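Local coordinates for serine-pyruvate aminotransferase (AgxT) (Sulfolobus solfataricus, PDB 3ZRP), which is a pyridoxal 5'-phosphate-dependent aminotransferase of class V that probably passes the amino group of serine to pyruvate, at residues A[305-310]-A[363-368]; A[348-353]-A[374-379]; A[108-113]-A[330-335]; A[312-317]-A[357-362]. All blocks are in the same frame, centred on the assembly; numbering follows the deposited sequence. Where two conformers were deposited one is given.

Overall arrangement
All four contacts involve the C-terminal part of the chain, and three of them, contacts 1, 2 and 4, share helix 346-363 or the turn that ends it. Contact 2 pairs this helix with helix 372-381; contact 4, about 17 Å away between centres, sets it against helix 311-319. Contact 1, centred about 9 Å from contact 4, ties its exit to the loop behind strand 301-305, and its segments alternate with those of contact 2 along the chain. Contact 3, about 18 Å from contact 1 between centres, is joined to it through Lys334. It begins earliest, at 108-113, and fastens the loop behind strand 102-106 to the small C-terminal sheet, consistent with a two-domain fold-type I aminotransferase.

Contact 1 of 4, residues A[305-310]-A[363-368]; sequences ILKVAD and LGEPIR
A polar grip between two loops, in which the carboxylate of Glu365 is held by consecutive backbone amides of Lys307, Val308 and Ala309, joins the exit of helix 346-363 to the link between strand 301-305 and helix 311-319. The evidence is three short bonds. Lys307 N gives its hydrogen to Glu365 OE2 at 2.7 Å, and Val308 N reaches Glu365 OE1 at 2.7 Å; both come in on the syn side, the first 20° out of the carboxylate plane. Ala309 N lies 2.8 Å from the same OE1 and meets it nearly end-on to the C-O bond, so that oxygen takes two donors. The Glu365 chain gets there by running anti to its own N at CG and then bending at chi2 (72°), which swings the carboxylate into the curve of the loop. Three N-H donors on a buried carboxylate would probably offset the cost of burying its charge.

Carbon contacts flank the grip. Leu306 CD2 lies 3.9 Å from Glu365 CD, while Val308 CG2 sits 3.5 Å from Pro366 CD on the more exposed side. Further along, Ala309 CB meets Leu363 CB at 4.1 Å. The amino group of Lys307 turns in a salt bridge to Glu288, a calcium ligand of this protein although no calcium is bound to this chain here. Gly364, with positive phi, closes helix 346-363 in a Schellman motif, and Asp310 holds the N-cap position of helix 311-319; a helix C-terminus and a helix N-terminus are thus clasped together in the small C-terminal domain characteristic of fold-type I aminotransferases.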
loop_
_atom_site.group_PDB
_atom_site.type_symbol
_atom_site.label_atom_id
_atom_site.label_comp_id
_atom_site.label_asym_id
_atom_site.label_seq_id
_atom_site.Cartn_x
_atom_site.Cartn_y
_atom_site.Cartn_z
ATOM N N ILE A 305 22.569 23.701 8.094
ATOM C CA ILE A 305 22.120 24.837 8.891
ATOM C C ILE A 305 22.304 26.157 8.115
ATOM O O ILE A 305 23.362 26.392 7.518
ATOM C CB ILE A 305 22.840 24.896 10.269
ATOM C CG1 ILE A 305 22.443 23.681 11.130
ATOM C CG2 ILE A 305 22.479 26.187 11.017
ATOM C CD1 ILE A 305 23.467 23.297 12.182
ATOM N N LEU A 306 21.250 26.969 8.117
ATOM C CA LEU A 306 21.257 28.323 7.556
ATOM C C LEU A 306 21.200 29.379 8.658
ATOM O O LEU A 306 20.245 29.427 9.440
ATOM C CB LEU A 306 20.081 28.521 6.595
ATOM C CG LEU A 306 20.142 27.724 5.288
ATOM C CD1 LEU A 306 18.839 27.847 4.518
ATOM C CD2 LEU A 306 21.332 28.156 4.435
ATOM N N LYS A 307 22.220 30.235 8.697
ATOM C CA LYS A 307 22.355 31.267 9.728
ATOM C C LYS A 307 21.561 32.534 9.410
ATOM O O LYS A 307 21.136 33.246 10.318
ATOM C CB LYS A 307 23.838 31.602 9.940
ATOM C CG LYS A 307 24.688 30.414 10.399
ATOM C CD LYS A 307 24.622 30.245 11.913
ATOM C CE LYS A 307 24.705 28.781 12.342
ATOM N NZ LYS A 307 25.850 28.025 11.761
ATOM N N VAL A 308 21.366 32.816 8.125
ATOM C CA VAL A 308 20.683 34.034 7.702
ATOM C C VAL A 308 19.497 33.759 6.784
ATOM O O VAL A 308 18.378 34.195 7.065
ATOM C CB VAL A 308 21.691 35.040 7.025
ATOM C CG1 VAL A 308 20.960 36.247 6.469
ATOM C CG2 VAL A 308 22.757 35.484 8.020
ATOM N N ALA A 309 19.747 33.055 5.676
ATOM C CA ALA A 309 18.729 32.803 4.650
ATOM C C ALA A 309 17.560 31.943 5.154
ATOM O O ALA A 309 17.731 31.108 6.052
ATOM C CB ALA A 309 19.368 32.153 3.431
ATOM N N ASP A 310 16.384 32.160 4.564
ATOM C CA ASP A 310 15.169 31.400 4.889
ATOM C C ASP A 310 15.147 30.089 4.096
ATOM O O ASP A 310 15.252 30.117 2.869
ATOM C CB ASP A 310 13.929 32.253 4.581
ATOM C CG ASP A 310 12.607 31.502 4.789
ATOM O OD1 ASP A 310 12.529 30.589 5.634
ATOM O OD2 ASP A 310 11.633 31.848 4.097
ATOM N N LEU A 363 20.781 35.011 -1.742
ATOM C CA LEU A 363 19.936 35.150 -0.552
ATOM C C LEU A 363 20.668 35.673 0.697
ATOM O O LEU A 363 20.065 35.803 1.766
ATOM C CB LEU A 363 19.197 33.836 -0.260
ATOM C CG LEU A 363 18.118 33.418 -1.263
ATOM C CD1 LEU A 363 17.882 31.909 -1.215
ATOM C CD2 LEU A 363 16.807 34.164 -1.021
ATOM N N GLY A 364 21.966 35.948 0.557
ATOM C CA GLY A 364 22.736 36.626 1.595
ATOM C C GLY A 364 23.179 35.776 2.762
ATOM O O GLY A 364 23.388 36.289 3.862
ATOM N N GLU A 365 23.331 34.474 2.531
ATOM C CA GLU A 365 23.899 33.585 3.542
ATOM C C GLU A 365 25.425 33.711 3.525
ATOM O O GLU A 365 26.047 33.585 2.463
ATOM C CB GLU A 365 23.453 32.131 3.310
ATOM C CG GLU A 365 23.995 31.102 4.329
ATOM C CD GLU A 365 23.350 31.224 5.712
ATOM O OE1 GLU A 365 22.272 31.840 5.832
ATOM O OE2 GLU A 365 23.927 30.698 6.682
ATOM N N PRO A 366 26.038 33.974 4.696
ATOM C CA PRO A 366 27.498 34.088 4.768
ATOM C C PRO A 366 28.202 32.793 4.355
ATOM O O PRO A 366 28.203 31.810 5.108
ATOM C CB PRO A 366 27.772 34.412 6.250
ATOM C CG PRO A 366 26.463 34.260 6.964
ATOM C CD PRO A 366 25.381 34.348 5.959
ATOM N N ILE A 367 28.781 32.795 3.160
ATOM C CA ILE A 367 29.520 31.645 2.660
ATOM C C ILE A 367 30.827 32.053 1.987
ATOM O O ILE A 367 31.017 33.222 1.629
ATOM C CB ILE A 367 28.673 30.811 1.651
ATOM C CG1 ILE A 367 28.158 31.699 0.509
ATOM C CG2 ILE A 367 27.510 30.135 2.357
ATOM C CD1 ILE A 367 27.691 30.917 -0.715
ATOM N N ARG A 368 31.720 31.077 1.827
ATOM C CA ARG A 368 32.992 31.295 1.150
ATOM C C ARG A 368 32.877 30.932 -0.338
ATOM O O ARG A 368 33.000 29.757 -0.716
ATOM C CB ARG A 368 34.106 30.486 1.833
ATOM C CG ARG A 368 34.180 30.697 3.353
ATOM C CD ARG A 368 35.526 30.300 3.925
ATOM N NE ARG A 368 35.619 28.885 4.287
ATOM C CZ ARG A 368 35.393 28.398 5.505
ATOM N NH1 ARG A 368 35.025 29.202 6.499
ATOM N NH2 ARG A 368 35.530 27.095 5.723
#

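Contact 2 of 4, residues A[348-353]-A[374-379]; sequences DAIIAI and KAVEEV
Two antiparallel helices of the C-terminal domain, 346-363 and 372-381, pack here through Val376, whose two methyls bear on Ala349, the backbone of Ile350 and Ile353. The axes of the two short segments come within 9.5 Å at 165°, and the nearest CA atoms are those of Ile350 and Val376. Each methyl has its own partners. CG1 of Val376, anti to its backbone N (chi1 179°), comes over the turn of Ala349 and Ile350: it is 4.0 Å from Ala349 CB and 3.9 Å from Ile350 N. The other branch, Val376 CG2, meets Ile353 one turn further on, at 3.5 Å from its CG1 and 3.8 Å from its CB. The first of these is tighter than usual for two carbons, evidence of close fitting at this spot. Helix 264-284 packs against both partners, with Ile278 on Ala349, Leu282 on Ile353 and Ala280 on Val379, so the pair forms part of a three-helix cluster. Every side-chain pair that carries the contact is aliphatic, which implies that the two helices are held by close apolar packing and exclusion of water, with Val376 supplying both methyls.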
loop_
_atom_site.group_PDB
_atom_site.type_symbol
_atom_site.label_atom_id
_atom_site.label_comp_id
_atom_site.label_asym_id
_atom_site.label_seq_id
_atom_site.Cartn_x
_atom_site.Cartn_y
_atom_site.Cartn_z
ATOM N N ASP A 348 26.234 14.378 -9.492
ATOM C CA ASP A 348 25.165 14.975 -8.688
ATOM C C ASP A 348 25.735 15.784 -7.512
ATOM O O ASP A 348 25.201 16.843 -7.180
ATOM C CB ASP A 348 24.186 13.913 -8.168
ATOM C CG ASP A 348 23.466 13.179 -9.287
ATOM O OD1 ASP A 348 23.229 13.783 -10.345
ATOM O OD2 ASP A 348 23.147 11.994 -9.109
ATOM N N ALA A 349 26.819 15.281 -6.906
ATOM C CA ALA A 349 27.502 15.989 -5.813
ATOM C C ALA A 349 28.030 17.364 -6.280
ATOM O O ALA A 349 27.794 18.386 -5.613
ATOM C CB ALA A 349 28.611 15.128 -5.202
ATOM N N ILE A 350 28.702 17.389 -7.438
ATOM C CA ILE A 350 29.169 18.647 -8.033
ATOM C C ILE A 350 28.007 19.625 -8.213
ATOM O O ILE A 350 28.082 20.778 -7.771
ATOM C CB ILE A 350 29.913 18.429 -9.383
ATOM C CG1 ILE A 350 31.210 17.650 -9.162
ATOM C CG2 ILE A 350 30.245 19.773 -10.052
ATOM C CD1 ILE A 350 31.662 16.846 -10.370
ATOM N N ILE A 351 26.931 19.157 -8.849
ATOM C CA ILE A 351 25.766 19.998 -9.119
ATOM C C ILE A 351 25.124 20.513 -7.831
ATOM O O ILE A 351 24.814 21.702 -7.712
ATOM C CB ILE A 351 24.743 19.256 -10.010
ATOM C CG1 ILE A 351 25.339 19.059 -11.410
ATOM C CG2 ILE A 351 23.450 20.030 -10.143
ATOM C CD1 ILE A 351 25.838 20.353 -12.056
ATOM N N ALA A 352 24.942 19.628 -6.855
ATOM C CA ALA A 352 24.302 20.039 -5.590
ATOM C C ALA A 352 25.019 21.234 -4.918
ATOM O O ALA A 352 24.380 22.229 -4.546
ATOM C CB ALA A 352 24.199 18.833 -4.626
ATOM N N ILE A 353 26.328 21.128 -4.775
ATOM C CA ILE A 353 27.146 22.187 -4.158
ATOM C C ILE A 353 27.161 23.457 -5.028
ATOM O O ILE A 353 27.034 24.583 -4.505
ATOM C CB ILE A 353 28.557 21.679 -3.815
ATOM C CG1 ILE A 353 28.479 20.574 -2.756
ATOM C CG2 ILE A 353 29.481 22.810 -3.315
ATOM C CD1 ILE A 353 27.710 20.983 -1.471
ATOM N N LYS A 374 35.495 22.930 -5.853
ATOM C CA LYS A 374 36.853 22.371 -5.776
ATOM C C LYS A 374 37.002 21.375 -4.626
ATOM O O LYS A 374 37.608 20.305 -4.798
ATOM C CB LYS A 374 37.958 23.451 -5.739
ATOM C CG LYS A 374 37.618 24.763 -5.026
ATOM C CD LYS A 374 38.751 25.799 -5.154
ATOM C CE LYS A 374 38.820 26.440 -6.546
ATOM N NZ LYS A 374 40.083 27.196 -6.754
ATOM N N ALA A 375 36.425 21.709 -3.474
ATOM C CA ALA A 375 36.419 20.792 -2.329
ATOM C C ALA A 375 35.784 19.449 -2.710
ATOM O O ALA A 375 36.344 18.385 -2.420
ATOM C CB ALA A 375 35.695 21.423 -1.142
ATOM N N VAL A 376 34.628 19.516 -3.372
ATOM C CA VAL A 376 33.952 18.323 -3.917
ATOM C C VAL A 376 34.850 17.580 -4.910
ATOM O O VAL A 376 35.044 16.368 -4.795
ATOM C CB VAL A 376 32.589 18.705 -4.616
ATOM C CG1 VAL A 376 31.906 17.475 -5.203
ATOM C CG2 VAL A 376 31.646 19.419 -3.653
ATOM N N GLU A 377 35.381 18.310 -5.892
ATOM C CA GLU A 377 36.258 17.712 -6.912
ATOM C C GLU A 377 37.447 17.026 -6.259
ATOM O O GLU A 377 37.824 15.917 -6.657
ATOM C CB GLU A 377 36.763 18.763 -7.911
ATOM C CG GLU A 377 35.698 19.531 -8.689
ATOM C CD GLU A 377 35.597 19.107 -10.144
ATOM O OE1 GLU A 377 35.977 17.955 -10.474
ATOM O OE2 GLU A 377 35.143 19.947 -10.958
ATOM N N GLU A 378 38.012 17.661 -5.228
ATOM C CA GLU A 378 39.164 17.090 -4.530
ATOM C C GLU A 378 38.867 15.707 -3.976
ATOM O O GLU A 378 39.670 14.787 -4.157
ATOM C CB GLU A 378 39.642 18.009 -3.401
ATOM C CG GLU A 378 41.151 18.190 -3.397
ATOM C CD GLU A 378 41.717 18.487 -2.018
ATOM O OE1 GLU A 378 41.238 19.433 -1.352
ATOM O OE2 GLU A 378 42.637 17.752 -1.605
ATOM N N VAL A 379 37.717 15.552 -3.309
ATOM C CA VAL A 379 37.334 14.244 -2.753
ATOM C C VAL A 379 37.139 13.197 -3.852
ATOM O O VAL A 379 37.620 12.067 -3.734
ATOM C CB VAL A 379 36.054 14.311 -1.860
ATOM C CG1 VAL A 379 35.634 12.910 -1.416
ATOM C CG2 VAL A 379 36.283 15.224 -0.656
#

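Contact 3 of 4, residues A[108-113]-A[330-335]; sequences PSPGDY and HPAFKY
His330 reaches from its own turn to Pro110 and, by way of a water, to Gly111. From CB, which points toward the 108-113 loop, the chain leaves with CG anti to the backbone N (chi1 -166°). ND1 turns back: Ala332 N donates to it over 3.2 Å, 7° out of the ring plane, and this fixes the rotation of the imidazole. Across the contact CE1 lies 3.7 Å from Pro110 CB, an oblique approach. At the tip, NE2 is hydrogen-bonded to a water 3.0 Å away, in the plane of the ring, and the same water accepts from Gly111 N at 3.0 Å. One face of the imidazole is met by Phe333 CD2, 4.0 Å above the plane and displaced toward the rim.

A leucine in place of His330 would probably leave the bridging water without one of its partners and the Ala332 amide without its side-chain acceptor.

Ala332 CB closes on Pro110 CB at 3.6 Å, and Phe333 CE2 stands 3.7 Å from the same carbon. The edge of the Phe333 ring faces the Pro110-Gly111 peptide, CZ 3.7 Å from Pro110 O. Both partners are beta turns: a type II from Ser109 to Asp112, with Pro110 and Gly111 at its centre, and a type I from His330 to Phe333. A beta carbon on Gly111 would clash with Phe333 CZ. The first turn follows strand 102-106, at one edge of the large sheet within this chain, and leads to helix 116-125; the second connects strands 326-327 and 335-339 of the small antiparallel sheet, so this surface contact joins loops of the two sheets.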
loop_
_atom_site.group_PDB
_atom_site.type_symbol
_atom_site.label_atom_id
_atom_site.label_comp_id
_atom_site.label_asym_id
_atom_site.label_seq_id
_atom_site.Cartn_x
_atom_site.Cartn_y
_atom_site.Cartn_z
ATOM N N PRO A 108 18.566 11.798 22.763
ATOM C CA PRO A 108 19.774 12.624 22.999
ATOM C C PRO A 108 19.484 14.114 22.851
ATOM O O PRO A 108 18.319 14.476 22.648
ATOM C CB PRO A 108 20.707 12.167 21.877
ATOM C CG PRO A 108 19.737 11.886 20.690
ATOM C CD PRO A 108 18.382 11.510 21.316
ATOM N N SER A 109 20.512 14.972 22.975
ATOM C CA SER A 109 20.369 16.404 22.679
ATOM C C SER A 109 20.064 16.560 21.193
ATOM O O SER A 109 20.404 15.675 20.420
ATOM C CB SER A 109 21.654 17.166 23.037
ATOM O OG SER A 109 22.139 16.746 24.298
ATOM N N PRO A 110 19.413 17.680 20.789
ATOM C CA PRO A 110 19.054 17.760 19.364
ATOM C C PRO A 110 20.213 17.481 18.408
ATOM O O PRO A 110 21.305 18.042 18.572
ATOM C CB PRO A 110 18.562 19.197 19.208
ATOM C CG PRO A 110 17.928 19.494 20.556
ATOM C CD PRO A 110 18.812 18.797 21.558
ATOM N N GLY A 111 19.985 16.593 17.441
ATOM C CA GLY A 111 20.965 16.361 16.374
ATOM C C GLY A 111 22.090 15.445 16.764
ATOM O O GLY A 111 22.998 15.200 15.969
ATOM N N ASP A 112 22.053 14.973 18.009
ATOM C CA ASP A 112 23.030 14.010 18.521
ATOM C C ASP A 112 22.435 12.605 18.420
ATOM O O ASP A 112 21.410 12.406 17.761
ATOM C CB ASP A 112 23.357 14.336 19.997
ATOM C CG ASP A 112 24.782 13.957 20.394
ATOM O OD1 ASP A 112 25.220 12.798 20.206
ATOM O OD2 ASP A 112 25.484 14.843 20.899
ATOM N N TYR A 113 23.080 11.630 19.053
ATOM C CA TYR A 113 22.631 10.246 19.021
ATOM C C TYR A 113 22.852 9.562 20.372
ATOM O O TYR A 113 23.741 9.954 21.125
ATOM C CB TYR A 113 23.314 9.461 17.901
ATOM C CG TYR A 113 24.793 9.167 18.096
ATOM C CD1 TYR A 113 25.785 10.113 17.748
ATOM C CD2 TYR A 113 25.208 7.941 18.595
ATOM C CE1 TYR A 113 27.148 9.832 17.936
ATOM C CE2 TYR A 113 26.564 7.643 18.767
ATOM C CZ TYR A 113 27.525 8.593 18.441
ATOM O OH TYR A 113 28.855 8.271 18.625
ATOM N N HIS A 330 12.802 20.036 12.342
ATOM C CA HIS A 330 13.250 19.825 13.714
ATOM C C HIS A 330 13.245 21.180 14.387
ATOM O O HIS A 330 13.938 22.091 13.926
ATOM C CB HIS A 330 14.650 19.204 13.743
ATOM C CG HIS A 330 15.059 18.657 15.083
ATOM N ND1 HIS A 330 15.051 19.413 16.235
ATOM C CD2 HIS A 330 15.515 17.433 15.446
ATOM C CE1 HIS A 330 15.479 18.682 17.248
ATOM N NE2 HIS A 330 15.772 17.476 16.797
ATOM N N PRO A 331 12.464 21.322 15.474
ATOM C CA PRO A 331 12.264 22.628 16.110
ATOM C C PRO A 331 13.565 23.300 16.547
ATOM O O PRO A 331 13.614 24.525 16.644
ATOM C CB PRO A 331 11.391 22.305 17.332
ATOM C CG PRO A 331 11.576 20.836 17.578
ATOM C CD PRO A 331 11.794 20.237 16.218
ATOM N N ALA A 332 14.611 22.509 16.776
ATOM C CA ALA A 332 15.873 23.026 17.315
ATOM C C ALA A 332 16.821 23.632 16.273
ATOM O O ALA A 332 17.792 24.294 16.636
ATOM C CB ALA A 332 16.583 21.953 18.101
ATOM N N PHE A 333 16.538 23.405 14.992
ATOM C CA PHE A 333 17.428 23.857 13.915
ATOM C C PHE A 333 16.686 24.635 12.837
ATOM O O PHE A 333 15.489 24.418 12.604
ATOM C CB PHE A 333 18.132 22.665 13.259
ATOM C CG PHE A 333 19.025 21.893 14.169
ATOM C CD1 PHE A 333 20.342 22.293 14.375
ATOM C CD2 PHE A 333 18.570 20.736 14.795
ATOM C CE1 PHE A 333 21.186 21.576 15.219
ATOM C CE2 PHE A 333 19.399 19.995 15.641
ATOM C CZ PHE A 333 20.720 20.414 15.850
ATOM N N LYS A 334 17.403 25.560 12.198
ATOM C CA LYS A 334 16.934 26.230 10.985
ATOM C C LYS A 334 17.808 25.685 9.857
ATOM O O LYS A 334 19.016 25.949 9.807
ATOM C CB LYS A 334 17.053 27.756 11.108
ATOM C CG LYS A 334 16.367 28.536 10.005
ATOM C CD LYS A 334 16.464 30.032 10.272
ATOM C CE LYS A 334 16.207 30.857 9.015
ATOM N NZ LYS A 334 16.970 32.141 9.013
ATOM N N TYR A 335 17.206 24.891 8.974
ATOM C CA TYR A 335 17.980 24.105 8.017
ATOM C C TYR A 335 17.174 23.582 6.834
ATOM O O TYR A 335 15.937 23.643 6.828
ATOM C CB TYR A 335 18.686 22.934 8.741
ATOM C CG TYR A 335 17.780 21.777 9.181
ATOM C CD1 TYR A 335 16.752 21.973 10.090
ATOM C CD2 TYR A 335 17.991 20.473 8.689
ATOM C CE1 TYR A 335 15.929 20.906 10.515
ATOM C CE2 TYR A 335 17.192 19.398 9.107
ATOM C CZ TYR A 335 16.162 19.625 10.017
ATOM O OH TYR A 335 15.355 18.587 10.406
HETATM O O HOH W 1 17.401 15.151 17.757
#

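Contact 4 of 4, residues A[312-317]-A[357-362]; sequences QKVLAG and ERTLRK
Segments 312-317 and 357-362 are short helical pieces whose axes come within 9.7 Å at 130°, and the backbones come nearest where Gly317 faces Thr359, with CA atoms 6.1 Å apart. Having no side chain, Gly317 permits this approach; a beta carbon there would lie tight against Thr359 CG2. That methyl, anti to its own backbone N, bears on the backbone of the other helix, 3.8 Å from Val314 O and 3.9 Å from Gly317 C. The hydroxyl of Thr359 is bonded to Val355 O of its own helix. The contact thus packs helix 311-319, which follows strand 301-305, against helix 346-363, which follows strand 335-339: two helices connected to neighbouring strands of the small C-terminal sheet. A serine at Thr359 would lack CG2, and is likely to open a gap against Val314 O and Gly317. On the buried side, Val314 CG2 touches Leu360 CD2 at 3.8 Å, with Leu306 packing on both residues. Nearer the surface, in one of two deposited conformers and so tentatively, the extended Lys362 chain brings NZ to 3.2 Å from Gly317 O, donating from above the carbonyl plane, 39° out of it; Glu321 makes a long, weak ion pair with the same nitrogen.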
loop_
_atom_site.group_PDB
_atom_site.type_symbol
_atom_site.label_atom_id
_atom_site.label_comp_id
_atom_site.label_asym_id
_atom_site.label_seq_id
_atom_site.Cartn_x
_atom_site.Cartn_y
_atom_site.Cartn_z
ATOM N N GLN A 312 12.845 27.985 3.135
ATOM C CA GLN A 312 11.835 27.891 2.082
ATOM C C GLN A 312 12.316 28.577 0.810
ATOM O O GLN A 312 12.246 27.996 -0.279
ATOM C CB GLN A 312 10.481 28.465 2.518
ATOM C CG GLN A 312 9.586 27.490 3.287
ATOM C CD GLN A 312 9.237 26.221 2.505
ATOM O OE1 GLN A 312 9.247 25.124 3.063
ATOM N NE2 GLN A 312 8.940 26.368 1.213
ATOM N N LYS A 313 12.823 29.806 0.956
ATOM C CA LYS A 313 13.389 30.551 -0.168
ATOM C C LYS A 313 14.513 29.763 -0.820
ATOM O O LYS A 313 14.610 29.712 -2.045
ATOM C CB LYS A 313 13.882 31.934 0.271
ATOM C CG LYS A 313 12.764 32.943 0.524
ATOM C CD LYS A 313 13.321 34.362 0.675
ATOM C CE LYS A 313 12.214 35.390 0.897
ATOM N NZ LYS A 313 11.578 35.249 2.238
ATOM N N VAL A 314 15.345 29.129 0.003
ATOM C CA VAL A 314 16.420 28.273 -0.505
ATOM C C VAL A 314 15.847 27.117 -1.332
ATOM O O VAL A 314 16.342 26.841 -2.428
ATOM C CB VAL A 314 17.356 27.768 0.624
ATOM C CG1 VAL A 314 18.364 26.746 0.100
ATOM C CG2 VAL A 314 18.087 28.942 1.256
ATOM N N LEU A 315 14.786 26.481 -0.831
ATOM C CA LEU A 315 14.142 25.363 -1.537
ATOM C C LEU A 315 13.527 25.791 -2.870
ATOM O O LEU A 315 13.665 25.090 -3.876
ATOM C CB LEU A 315 13.074 24.689 -0.666
ATOM C CG LEU A 315 13.449 23.764 0.507
ATOM C CD1 LEU A 315 12.200 23.084 1.012
ATOM C CD2 LEU A 315 14.502 22.730 0.150
ATOM N N ALA A 316 12.847 26.937 -2.867
ATOM C CA ALA A 316 12.209 27.470 -4.073
ATOM C C ALA A 316 13.252 27.900 -5.104
ATOM O O ALA A 316 13.087 27.661 -6.301
ATOM C CB ALA A 316 11.284 28.627 -3.719
ATOM N N GLY A 317 14.334 28.508 -4.621
ATOM C CA GLY A 317 15.418 29.006 -5.469
ATOM C C GLY A 317 16.310 27.946 -6.093
ATOM O O GLY A 317 16.867 28.164 -7.172
ATOM N N GLU A 357 25.739 26.932 -3.683
ATOM C CA GLU A 357 26.541 28.161 -3.715
ATOM C C GLU A 357 25.785 29.332 -4.350
ATOM O O GLU A 357 25.635 30.382 -3.718
ATOM C CB GLU A 357 27.899 27.929 -4.384
ATOM C CG GLU A 357 28.841 29.118 -4.261
ATOM C CD GLU A 357 30.295 28.761 -4.481
ATOM O OE1 GLU A 357 30.707 27.608 -4.224
ATOM O OE2 GLU A 357 31.046 29.662 -4.908
ATOM N N ARG A 358 25.270 29.145 -5.566
ATOM C CA ARG A 358 24.614 30.263 -6.257
ATOM C C ARG A 358 23.253 30.660 -5.679
ATOM O O ARG A 358 22.825 31.819 -5.800
ATOM C CB ARG A 358 24.585 30.080 -7.780
ATOM C CG ARG A 358 24.002 28.805 -8.300
ATOM C CD ARG A 358 24.508 28.600 -9.710
ATOM N NE ARG A 358 23.600 27.783 -10.505
ATOM C CZ ARG A 358 23.875 26.566 -10.960
ATOM N NH1 ARG A 358 25.048 26.006 -10.707
ATOM N NH2 ARG A 358 22.971 25.916 -11.684
ATOM N N THR A 359 22.592 29.723 -5.011
ATOM C CA THR A 359 21.333 30.035 -4.360
ATOM C C THR A 359 21.573 30.862 -3.077
ATOM O O THR A 359 20.879 31.859 -2.831
ATOM C CB THR A 359 20.515 28.761 -4.084
ATOM O OG1 THR A 359 20.414 28.001 -5.290
ATOM C CG2 THR A 359 19.119 29.100 -3.586
ATOM N N LEU A 360 22.567 30.459 -2.286
ATOM C CA LEU A 360 22.874 31.146 -1.024
ATOM C C LEU A 360 23.464 32.548 -1.255
ATOM O O LEU A 360 23.237 33.462 -0.453
ATOM C CB LEU A 360 23.791 30.292 -0.141
ATOM C CG LEU A 360 23.212 28.967 0.361
ATOM C CD1 LEU A 360 24.129 28.303 1.389
ATOM C CD2 LEU A 360 21.825 29.157 0.928
ATOM N N ARG A 361 24.213 32.691 -2.352
ATOM C CA ARG A 361 24.758 33.975 -2.794
ATOM C C ARG A 361 23.639 35.002 -2.982
ATOM O O ARG A 361 23.714 36.116 -2.455
ATOM C CB ARG A 361 25.524 33.769 -4.103
ATOM C CG ARG A 361 26.335 34.964 -4.624
ATOM C CD ARG A 361 27.663 34.491 -5.227
ATOM N NE ARG A 361 28.024 35.165 -6.480
ATOM C CZ ARG A 361 29.251 35.579 -6.792
ATOM N NH1 ARG A 361 30.262 35.425 -5.939
ATOM N NH2 ARG A 361 29.466 36.167 -7.961
ATOM N N LYS A 362 22.599 34.612 -3.722
ATOM C CA LYS A 362 21.480 35.502 -4.024
ATOM C C LYS A 362 20.604 35.793 -2.806
ATOM O O LYS A 362 19.780 36.713 -2.828
ATOM C CB LYS A 362 20.636 34.957 -5.187
ATOM C CG LYS A 362 19.790 33.724 -4.892
ATOM C CD LYS A 362 19.250 33.106 -6.175
ATOM C CE LYS A 362 18.213 32.030 -5.883
ATOM N NZ LYS A 362 17.923 31.200 -7.087
#